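Local coordinates for haloacid delahogenase-like family hydrolase (Xanthomonas campestris pv. campestris, PDB 2PKE), which probably acts as a magnesium-dependent phosphatase of the haloacid dehalogenase (HAD) superfamily, at residues A[18-31]-A[141-154]. Numbering follows the deposited sequence.
With MG (magnesium ion), chain C.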
ATOM      1  N   PHE A  18       6.424 -16.288   3.146  1.00 18.29           N
ATOM      2  CA  PHE A  18       7.501 -16.063   2.229  1.00 17.96           C
ATOM      3  C   PHE A  18       7.670 -14.575   2.040  1.00 15.59           C
ATOM      4  O   PHE A  18       6.691 -13.866   1.776  1.00 20.17           O
ATOM      5  CB  PHE A  18       7.190 -16.676   0.860  1.00 21.22           C
ATOM      6  CG  PHE A  18       7.102 -18.174   0.872  1.00 17.07           C
ATOM      7  CD1 PHE A  18       5.947 -18.813   1.255  1.00 20.70           C
ATOM      8  CD2 PHE A  18       8.198 -18.937   0.527  1.00 19.52           C
ATOM      9  CE1 PHE A  18       5.886 -20.210   1.269  1.00 18.47           C
ATOM     10  CE2 PHE A  18       8.124 -20.309   0.531  1.00 16.00           C
ATOM     11  CZ  PHE A  18       6.953 -20.933   0.907  1.00 15.87           C
ATOM     12  N   ASP A  19       8.899 -14.099   2.075  1.00 16.42           N
ATOM     13  CA  ASP A  19       9.231 -12.784   1.501  1.00 16.77           C
ATOM     14  C   ASP A  19       9.128 -12.822  -0.033  1.00 19.22           C
ATOM     15  O   ASP A  19       9.095 -13.892  -0.657  1.00 21.54           O
ATOM     16  CB  ASP A  19      10.650 -12.394   1.936  1.00 15.61           C
ATOM     17  CG  ASP A  19      11.116 -11.058   1.405  1.00 19.40           C
ATOM     18  OD1 ASP A  19      10.334 -10.071   1.409  1.00 23.09           O
ATOM     19  OD2 ASP A  19      12.306 -10.970   0.961  1.00 19.99           O
ATOM     20  N   GLY A  20       9.043 -11.661  -0.674  1.00 21.63           N
ATOM     21  CA  GLY A  20       9.044 -11.663  -2.157  1.00 21.63           C
ATOM     22  C   GLY A  20      10.398 -11.273  -2.739  1.00 20.85           C
ATOM     23  O   GLY A  20      11.125 -12.100  -3.297  1.00 21.66           O
ATOM     24  N   ASP A  21      10.712  -9.997  -2.642  1.00 22.81           N
ATOM     25  CA  ASP A  21      11.894  -9.424  -3.294  1.00 20.44           C
ATOM     26  C   ASP A  21      13.155 -10.124  -2.806  1.00 21.32           C
ATOM     27  O   ASP A  21      13.424 -10.190  -1.589  1.00 19.30           O
ATOM     28  CB  ASP A  21      12.028  -7.937  -2.952  1.00 19.35           C
ATOM     29  CG  ASP A  21      10.991  -7.024  -3.625  1.00 21.01           C
ATOM     30  OD1 ASP A  21      10.416  -7.300  -4.667  1.00 23.54           O
ATOM     31  OD2 ASP A  21      10.808  -5.909  -3.105  1.00 22.98           O
ATOM     32  N   ASP A  22      13.874 -10.728  -3.733  1.00 20.25           N
ATOM     33  CA  ASP A  22      15.146 -11.389  -3.473  1.00 19.82           C
ATOM     34  C   ASP A  22      15.026 -12.708  -2.718  1.00 20.15           C
ATOM     35  O   ASP A  22      16.044 -13.256  -2.261  1.00 20.47           O
ATOM     36  CB  ASP A  22      16.106 -10.449  -2.757  1.00 19.84           C
ATOM     37  CG  ASP A  22      16.185  -9.108  -3.434  1.00 24.93           C
ATOM     38  OD1 ASP A  22      16.471  -9.093  -4.647  1.00 19.75           O
ATOM     39  OD2 ASP A  22      15.860  -8.108  -2.752  1.00 23.69           O
ATOM     40  N   THR A  23      13.791 -13.206  -2.633  1.00 20.46           N
ATOM     41  CA  THR A  23      13.458 -14.497  -2.030  1.00 20.24           C
ATOM     42  C   THR A  23      12.705 -15.364  -3.093  1.00 17.95           C
ATOM     43  O   THR A  23      13.160 -16.466  -3.452  1.00 19.64           O
ATOM     44  CB  THR A  23      12.600 -14.367  -0.743  1.00 21.17           C
ATOM     45  OG1 THR A  23      13.341 -13.683   0.276  1.00 20.80           O
ATOM     46  CG2 THR A  23      12.179 -15.758  -0.257  1.00 23.24           C
ATOM     47  N   LEU A  24      11.564 -14.861  -3.575  1.00 20.38           N
ATOM     48  CA  LEU A  24      10.813 -15.511  -4.659  1.00 20.72           C
ATOM     49  C   LEU A  24      11.239 -15.041  -6.065  1.00 19.94           C
ATOM     50  O   LEU A  24      11.147 -15.802  -7.018  1.00 22.45           O
ATOM     51  CB  LEU A  24       9.301 -15.303  -4.490  1.00 19.56           C
ATOM     52  CG  LEU A  24       8.663 -15.723  -3.160  1.00 22.38           C
ATOM     53  CD1 LEU A  24       7.227 -15.245  -3.162  1.00 23.48           C
ATOM     54  CD2 LEU A  24       8.753 -17.213  -2.981  1.00 19.22           C
ATOM     55  N   TRP A  25      11.651 -13.785  -6.193  1.00 20.98           N
ATOM     56  CA  TRP A  25      12.011 -13.241  -7.509  1.00 20.89           C
ATOM     57  C   TRP A  25      13.173 -12.288  -7.312  1.00 22.30           C
ATOM     58  O   TRP A  25      13.436 -11.850  -6.201  1.00 23.39           O
ATOM     59  CB  TRP A  25      10.786 -12.519  -8.179  1.00 20.95           C
ATOM     60  CG  TRP A  25      10.108 -11.518  -7.303  1.00 19.91           C
ATOM     61  CD1 TRP A  25      10.626 -10.321  -6.901  1.00 22.81           C
ATOM     62  CD2 TRP A  25       8.831 -11.633  -6.674  1.00 24.43           C
ATOM     63  NE1 TRP A  25       9.754  -9.677  -6.082  1.00 25.48           N
ATOM     64  CE2 TRP A  25       8.630 -10.446  -5.929  1.00 24.23           C
ATOM     65  CE3 TRP A  25       7.815 -12.604  -6.694  1.00 23.85           C
ATOM     66  CZ2 TRP A  25       7.479 -10.209  -5.177  1.00 21.64           C
ATOM     67  CZ3 TRP A  25       6.669 -12.360  -5.968  1.00 22.74           C
ATOM     68  CH2 TRP A  25       6.512 -11.195  -5.194  1.00 21.26           C
ATOM     69  N   LYS A  26      13.831 -11.930  -8.404  1.00 24.26           N
ATOM     70  CA  LYS A  26      14.943 -10.971  -8.387  1.00 28.57           C
ATOM     71  C   LYS A  26      14.408  -9.544  -8.278  1.00 27.88           C
ATOM     72  O   LYS A  26      13.411  -9.199  -8.911  1.00 30.59           O
ATOM     73  CB  LYS A  26      15.809 -11.140  -9.627  1.00 28.23           C
ATOM     74  CG  LYS A  26      16.314 -12.562  -9.769  1.00 31.84           C
ATOM     75  CD  LYS A  26      17.371 -12.692 -10.831  1.00 37.18           C
ATOM     76  CE  LYS A  26      17.629 -14.173 -11.170  1.00 46.39           C
ATOM     77  N   SER A  27      15.059  -8.744  -7.446  1.00 25.71           N
ATOM     78  CA  SER A  27      14.648  -7.359  -7.200  1.00 28.10           C
ATOM     79  C   SER A  27      15.844  -6.450  -7.060  1.00 24.51           C
ATOM     80  O   SER A  27      15.922  -5.417  -7.679  1.00 24.25           O
ATOM     81  CB  SER A  27      13.842  -7.257  -5.920  1.00 26.15           C
ATOM     82  OG  SER A  27      13.533  -5.922  -5.622  1.00 24.77           O
ATOM     83  N   GLU A  28      16.764  -6.865  -6.217  1.00 27.02           N
ATOM     84  CA  GLU A  28      17.922  -6.067  -5.922  1.00 27.39           C
ATOM     85  C   GLU A  28      18.735  -5.758  -7.182  1.00 24.40           C
ATOM     86  O   GLU A  28      19.286  -4.690  -7.300  1.00 22.23           O
ATOM     87  CB  GLU A  28      18.812  -6.776  -4.898  1.00 29.23           C
ATOM     88  CG  GLU A  28      19.862  -5.860  -4.322  1.00 29.55           C
ATOM     89  CD  GLU A  28      19.261  -4.656  -3.557  1.00 43.79           C
ATOM     90  OE1 GLU A  28      18.148  -4.773  -2.961  1.00 49.24           O
ATOM     91  OE2 GLU A  28      19.922  -3.585  -3.538  1.00 50.60           O
ATOM     92  N   ASP A  29      18.802  -6.695  -8.115  1.00 25.32           N
ATOM     93  CA  ASP A  29      19.524  -6.483  -9.372  1.00 25.24           C
ATOM     94  C   ASP A  29      19.058  -5.193 -10.015  1.00 26.33           C
ATOM     95  O   ASP A  29      19.849  -4.429 -10.550  1.00 25.43           O
ATOM     96  CB  ASP A  29      19.250  -7.591 -10.405  1.00 26.02           C
ATOM     97  CG  ASP A  29      19.663  -8.975  -9.941  1.00 33.67           C
ATOM     98  OD1 ASP A  29      19.264  -9.393  -8.844  1.00 35.50           O
ATOM     99  OD2 ASP A  29      20.344  -9.670 -10.723  1.00 44.27           O
ATOM    100  N   TYR A  30      17.740  -4.995 -10.017  1.00 24.12           N
ATOM    101  CA  TYR A  30      17.141  -3.825 -10.651  1.00 24.98           C
ATOM    102  C   TYR A  30      17.359  -2.532  -9.889  1.00 24.99           C
ATOM    103  O   TYR A  30      17.481  -1.469 -10.486  1.00 22.13           O
ATOM    104  CB  TYR A  30      15.654  -4.075 -10.936  1.00 26.65           C
ATOM    105  CG  TYR A  30      15.486  -5.235 -11.905  1.00 28.95           C
ATOM    106  CD1 TYR A  30      15.641  -5.044 -13.261  1.00 38.25           C
ATOM    107  CD2 TYR A  30      15.249  -6.522 -11.451  1.00 34.05           C
ATOM    108  CE1 TYR A  30      15.541  -6.089 -14.144  1.00 38.25           C
ATOM    109  CE2 TYR A  30      15.154  -7.580 -12.335  1.00 34.66           C
ATOM    110  CZ  TYR A  30      15.302  -7.353 -13.680  1.00 37.92           C
ATOM    111  OH  TYR A  30      15.204  -8.387 -14.590  1.00 40.63           O
ATOM    112  N   TYR A  31      17.383  -2.622  -8.569  1.00 23.68           N
ATOM    113  CA  TYR A  31      17.730  -1.497  -7.762  1.00 22.96           C
ATOM    114  C   TYR A  31      19.218  -1.133  -7.952  1.00 21.03           C
ATOM    115  O   TYR A  31      19.587   0.034  -7.958  1.00 22.13           O
ATOM    116  CB  TYR A  31      17.392  -1.784  -6.309  1.00 24.29           C
ATOM    117  CG  TYR A  31      15.932  -1.650  -6.013  1.00 25.01           C
ATOM    118  CD1 TYR A  31      15.353  -0.409  -5.910  1.00 23.43           C
ATOM    119  CD2 TYR A  31      15.125  -2.757  -5.827  1.00 31.06           C
ATOM    120  CE1 TYR A  31      13.977  -0.254  -5.621  1.00 31.94           C
ATOM    121  CE2 TYR A  31      13.782  -2.620  -5.545  1.00 33.27           C
ATOM    122  CZ  TYR A  31      13.221  -1.360  -5.437  1.00 31.79           C
ATOM    123  OH  TYR A  31      11.909  -1.237  -5.160  1.00 33.32           O
ATOM    124  N   GLN A 141       4.072  -4.254  -5.161  1.00 20.55           N
ATOM    125  CA  GLN A 141       4.178  -5.657  -4.665  1.00 20.47           C
ATOM    126  C   GLN A 141       3.052  -6.531  -5.230  1.00 21.57           C
ATOM    127  O   GLN A 141       3.273  -7.667  -5.662  1.00 18.49           O
ATOM    128  CB  GLN A 141       4.221  -5.718  -3.115  1.00 22.60           C
ATOM    129  CG  GLN A 141       5.464  -5.070  -2.505  1.00 24.67           C
ATOM    130  CD  GLN A 141       6.693  -5.819  -2.850  1.00 28.86           C
ATOM    131  OE1 GLN A 141       6.642  -7.028  -3.050  1.00 27.12           O
ATOM    132  NE2 GLN A 141       7.825  -5.124  -2.906  1.00 22.00           N
ATOM    133  N   GLU A 142       1.845  -5.977  -5.310  1.00 22.99           N
ATOM    134  CA  GLU A 142       0.741  -6.714  -5.927  1.00 22.82           C
ATOM    135  C   GLU A 142       1.006  -7.010  -7.404  1.00 23.11           C
ATOM    136  O   GLU A 142       0.751  -8.107  -7.893  1.00 20.17           O
ATOM    137  CB  GLU A 142      -0.541  -5.939  -5.785  1.00 25.15           C
ATOM    138  CG  GLU A 142      -1.195  -6.120  -4.438  1.00 26.22           C
ATOM    139  CD  GLU A 142      -2.480  -5.318  -4.365  1.00 31.67           C
ATOM    140  OE1 GLU A 142      -2.726  -4.509  -5.280  1.00 35.49           O
ATOM    141  OE2 GLU A 142      -3.222  -5.485  -3.390  1.00 39.70           O
ATOM    142  N   GLN A 143       1.581  -6.037  -8.109  1.00 22.71           N
ATOM    143  CA  GLN A 143       1.915  -6.233  -9.509  1.00 25.08           C
ATOM    144  C   GLN A 143       3.052  -7.250  -9.687  1.00 22.21           C
ATOM    145  O   GLN A 143       3.021  -8.045 -10.625  1.00 20.03           O
ATOM    146  CB  GLN A 143       2.167  -4.900 -10.206  1.00 23.41           C
ATOM    147  CG  GLN A 143       0.866  -4.073 -10.512  1.00 37.23           C
ATOM    148  CD  GLN A 143      -0.342  -4.909 -11.047  1.00 48.25           C
ATOM    149  OE1 GLN A 143      -1.474  -4.743 -10.586  1.00 53.73           O
ATOM    150  NE2 GLN A 143      -0.090  -5.811 -12.002  1.00 47.52           N
ATOM    151  N   LYS A 144       4.009  -7.284  -8.778  1.00 20.62           N
ATOM    152  CA  LYS A 144       5.126  -8.226  -8.859  1.00 22.12           C
ATOM    153  C   LYS A 144       4.620  -9.656  -8.710  1.00 22.29           C
ATOM    154  O   LYS A 144       4.965 -10.491  -9.528  1.00 20.04           O
ATOM    155  CB  LYS A 144       6.237  -7.919  -7.851  1.00 22.40           C
ATOM    156  CG  LYS A 144       7.014  -6.569  -8.075  1.00 20.09           C
ATOM    157  CD  LYS A 144       8.367  -6.596  -7.323  1.00 24.82           C
ATOM    158  CE  LYS A 144       8.809  -5.319  -6.665  1.00 29.17           C
ATOM    159  NZ  LYS A 144      10.334  -5.248  -6.490  1.00 29.98           N
ATOM    160  N   ILE A 145       3.761  -9.914  -7.725  1.00 19.59           N
ATOM    161  CA  ILE A 145       3.199 -11.260  -7.604  1.00 24.24           C
ATOM    162  C   ILE A 145       2.433 -11.675  -8.875  1.00 24.69           C
ATOM    163  O   ILE A 145       2.505 -12.814  -9.280  1.00 24.85           O
ATOM    164  CB  ILE A 145       2.410 -11.463  -6.274  1.00 27.96           C
ATOM    165  CG1 ILE A 145       1.944 -12.913  -6.127  1.00 27.38           C
ATOM    166  CG2 ILE A 145       1.224 -10.531  -6.148  1.00 31.56           C
ATOM    167  CD1 ILE A 145       3.105 -13.931  -6.015  1.00 25.93           C
ATOM    168  N   GLU A 146       1.721 -10.766  -9.511  1.00 27.41           N
ATOM    169  CA  GLU A 146       0.993 -11.100 -10.763  1.00 29.79           C
ATOM    170  C   GLU A 146       1.975 -11.320 -11.932  1.00 29.81           C
ATOM    171  O   GLU A 146       1.884 -12.329 -12.601  1.00 32.36           O
ATOM    172  CB  GLU A 146      -0.098 -10.045 -11.036  1.00 31.62           C
ATOM    173  CG  GLU A 146      -1.197 -10.406 -12.140  1.00 37.27           C
ATOM    174  CD  GLU A 146      -2.167 -11.617 -11.812  1.00 52.94           C
ATOM    175  OE1 GLU A 146      -2.594 -11.800 -10.636  1.00 57.06           O
ATOM    176  OE2 GLU A 146      -2.509 -12.377 -12.759  1.00 53.03           O
ATOM    177  N   GLN A 147       2.955 -10.435 -12.118  1.00 26.77           N
ATOM    178  CA  GLN A 147       4.000 -10.583 -13.141  1.00 31.82           C
ATOM    179  C   GLN A 147       4.795 -11.869 -12.974  1.00 28.79           C
ATOM    180  O   GLN A 147       5.387 -12.347 -13.930  1.00 31.00           O
ATOM    181  CB  GLN A 147       5.051  -9.438 -13.080  1.00 29.77           C
ATOM    182  CG  GLN A 147       4.610  -7.980 -13.385  1.00 36.96           C
ATOM    183  CD  GLN A 147       5.733  -6.918 -13.116  1.00 38.69           C
ATOM    184  OE1 GLN A 147       5.730  -6.216 -12.079  1.00 47.09           O
ATOM    185  NE2 GLN A 147       6.695  -6.819 -14.050  1.00 49.68           N
ATOM    186  N   SER A 148       4.876 -12.378 -11.746  1.00 27.85           N
ATOM    187  CA  SER A 148       5.782 -13.471 -11.393  1.00 25.44           C
ATOM    188  C   SER A 148       5.312 -14.786 -11.930  1.00 23.31           C
ATOM    189  O   SER A 148       6.124 -15.658 -12.155  1.00 25.70           O
ATOM    190  CB  SER A 148       5.984 -13.621  -9.862  1.00 25.73           C
ATOM    191  OG  SER A 148       4.801 -14.066  -9.215  1.00 20.59           O
ATOM    192  N   GLY A 149       3.998 -14.934 -12.079  1.00 21.91           N
ATOM    193  CA  GLY A 149       3.367 -16.216 -12.364  1.00 20.86           C
ATOM    194  C   GLY A 149       3.007 -17.037 -11.141  1.00 21.47           C
ATOM    195  O   GLY A 149       2.278 -18.018 -11.241  1.00 19.79           O
ATOM    196  N   LEU A 150       3.457 -16.611  -9.957  1.00 20.53           N
ATOM    197  CA  LEU A 150       3.190 -17.340  -8.712  1.00 21.42           C
ATOM    198  C   LEU A 150       1.858 -17.004  -8.012  1.00 21.17           C
ATOM    199  O   LEU A 150       1.623 -17.499  -6.943  1.00 22.33           O
ATOM    200  CB  LEU A 150       4.331 -17.074  -7.698  1.00 22.34           C
ATOM    201  CG  LEU A 150       5.780 -17.418  -8.106  1.00 24.29           C
ATOM    202  CD1 LEU A 150       6.713 -16.846  -7.096  1.00 19.06           C
ATOM    203  CD2 LEU A 150       6.000 -18.920  -8.210  1.00 25.66           C
ATOM    204  N   SER A 151       1.005 -16.167  -8.608  1.00 25.20           N
ATOM    205  CA  SER A 151      -0.326 -15.811  -8.031  1.00 25.09           C
ATOM    206  C   SER A 151      -1.210 -16.962  -7.660  1.00 25.67           C
ATOM    207  O   SER A 151      -1.947 -16.893  -6.702  1.00 26.54           O
ATOM    208  CB  SER A 151      -1.145 -14.945  -9.005  1.00 23.52           C
ATOM    209  OG  SER A 151      -0.656 -13.647  -8.976  1.00 37.53           O
ATOM    210  N   ASP A 152      -1.198 -18.007  -8.454  1.00 25.03           N
ATOM    211  CA  ASP A 152      -2.009 -19.162  -8.134  1.00 26.62           C
ATOM    212  C   ASP A 152      -1.619 -19.807  -6.818  1.00 24.91           C
ATOM    213  O   ASP A 152      -2.464 -20.453  -6.211  1.00 29.56           O
ATOM    214  CB  ASP A 152      -2.007 -20.206  -9.272  1.00 26.96           C
ATOM    215  CG  ASP A 152      -0.632 -20.786  -9.521  1.00 27.52           C
ATOM    216  OD1 ASP A 152       0.353 -20.040  -9.509  1.00 24.95           O
ATOM    217  OD2 ASP A 152      -0.545 -21.998  -9.760  1.00 31.59           O
ATOM    218  N   LEU A 153      -0.354 -19.681  -6.394  1.00 22.84           N
ATOM    219  CA  LEU A 153       0.102 -20.225  -5.135  1.00 22.44           C
ATOM    220  C   LEU A 153      -0.042 -19.275  -3.957  1.00 22.24           C
ATOM    221  O   LEU A 153      -0.019 -19.717  -2.825  1.00 24.26           O
ATOM    222  CB  LEU A 153       1.588 -20.630  -5.203  1.00 21.69           C
ATOM    223  CG  LEU A 153       1.989 -21.704  -6.213  1.00 23.27           C
ATOM    224  CD1 LEU A 153       3.504 -21.790  -6.353  1.00 21.25           C
ATOM    225  CD2 LEU A 153       1.407 -23.040  -5.745  1.00 29.56           C
ATOM    226  N   PHE A 154      -0.178 -17.980  -4.212  1.00 22.19           N
ATOM    227  CA  PHE A 154      -0.257 -17.003  -3.157  1.00 28.33           C
ATOM    228  C   PHE A 154      -1.552 -16.238  -3.297  1.00 34.99           C
ATOM    229  O   PHE A 154      -1.555 -15.105  -3.759  1.00 39.83           O
ATOM    230  CB  PHE A 154       0.946 -16.083  -3.190  1.00 28.54           C
ATOM    231  CG  PHE A 154       2.206 -16.751  -2.749  1.00 24.88           C
ATOM    232  CD1 PHE A 154       2.357 -17.110  -1.410  1.00 23.79           C
ATOM    233  CD2 PHE A 154       3.241 -17.036  -3.665  1.00 25.21           C
ATOM    234  CE1 PHE A 154       3.540 -17.741  -0.962  1.00 27.56           C
ATOM    235  CE2 PHE A 154       4.429 -17.677  -3.234  1.00 21.51           C
ATOM    236  CZ  PHE A 154       4.578 -18.008  -1.867  1.00 27.70           C
TER
HETATM  237 MG    MG C 300      13.647  -9.625   0.379  1.00 19.59          MG
HETATM  238  O   HOH W   1      11.958  -8.308   0.453  1.00 16.63           O
HETATM  239  O   HOH W   2       8.770  -8.149  -1.601  1.00 20.95           O
HETATM  240  O   HOH W   3      10.483  -3.169  -4.331  1.00 21.39           O
HETATM  241  O   HOH W   4      15.147  -8.328  -0.215  1.00 20.26           O
HETATM  242  O   HOH W   5      13.987  -9.240   2.495  1.00 16.92           O
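Lys144 reaches from helix 138-148 across Trp25 to the carboxylate of Asp21, in the HAD-type DxDx(T/V) loop that follows strand 15-18 of the Rossmann-like core. Lys144 CB lies over the rim of one indole face, 4.2 Å from the centroid of the Trp25 six-membered ring, as an off-centre CH-pi contact. The chain then crosses the indole at about a right angle, past the rim on its nitrogen side, and Lys144 CD comes 3.6 Å from Trp25 NE1. A bend at chi3 (-142°) turns the end toward Asp21, where CE passes close to OD1. The ammonium group, Lys144 NZ, makes a salt bridge of 2.7 Å to Asp21 OD1, approaching from above the carboxylate plane. Lys144 NZ also bonds His109 and water 3, which links it to Tyr31 OH and Asp21 OD2.

Asp21 OD1 has a second donor, Trp25 NE1, at 2.8 Å. This bond is nearly straight (169°), lies in the indole plane and uses the anti lone pair. Gln141 NE2 holds the other oxygen, Asp21 OD2. Together these bonds fix the rotation of the carboxylate, while the backbone O of Asp21 binds the magnesium ion with Asp19 OD2 and Asn187. Water 2 joins Gln141 OE1 to Asp21 N.

Further from the metal the contact is apolar. Ile145 CD1 meets the indole edge, and Leu150 CD1 packs on Leu24 CB. Leu24 CD1 touches Phe154 CE2. Phe154 turns its edge to the face of Phe18, planes 73° apart, with Phe154 CE1 3.4 Å from Phe18 CD1.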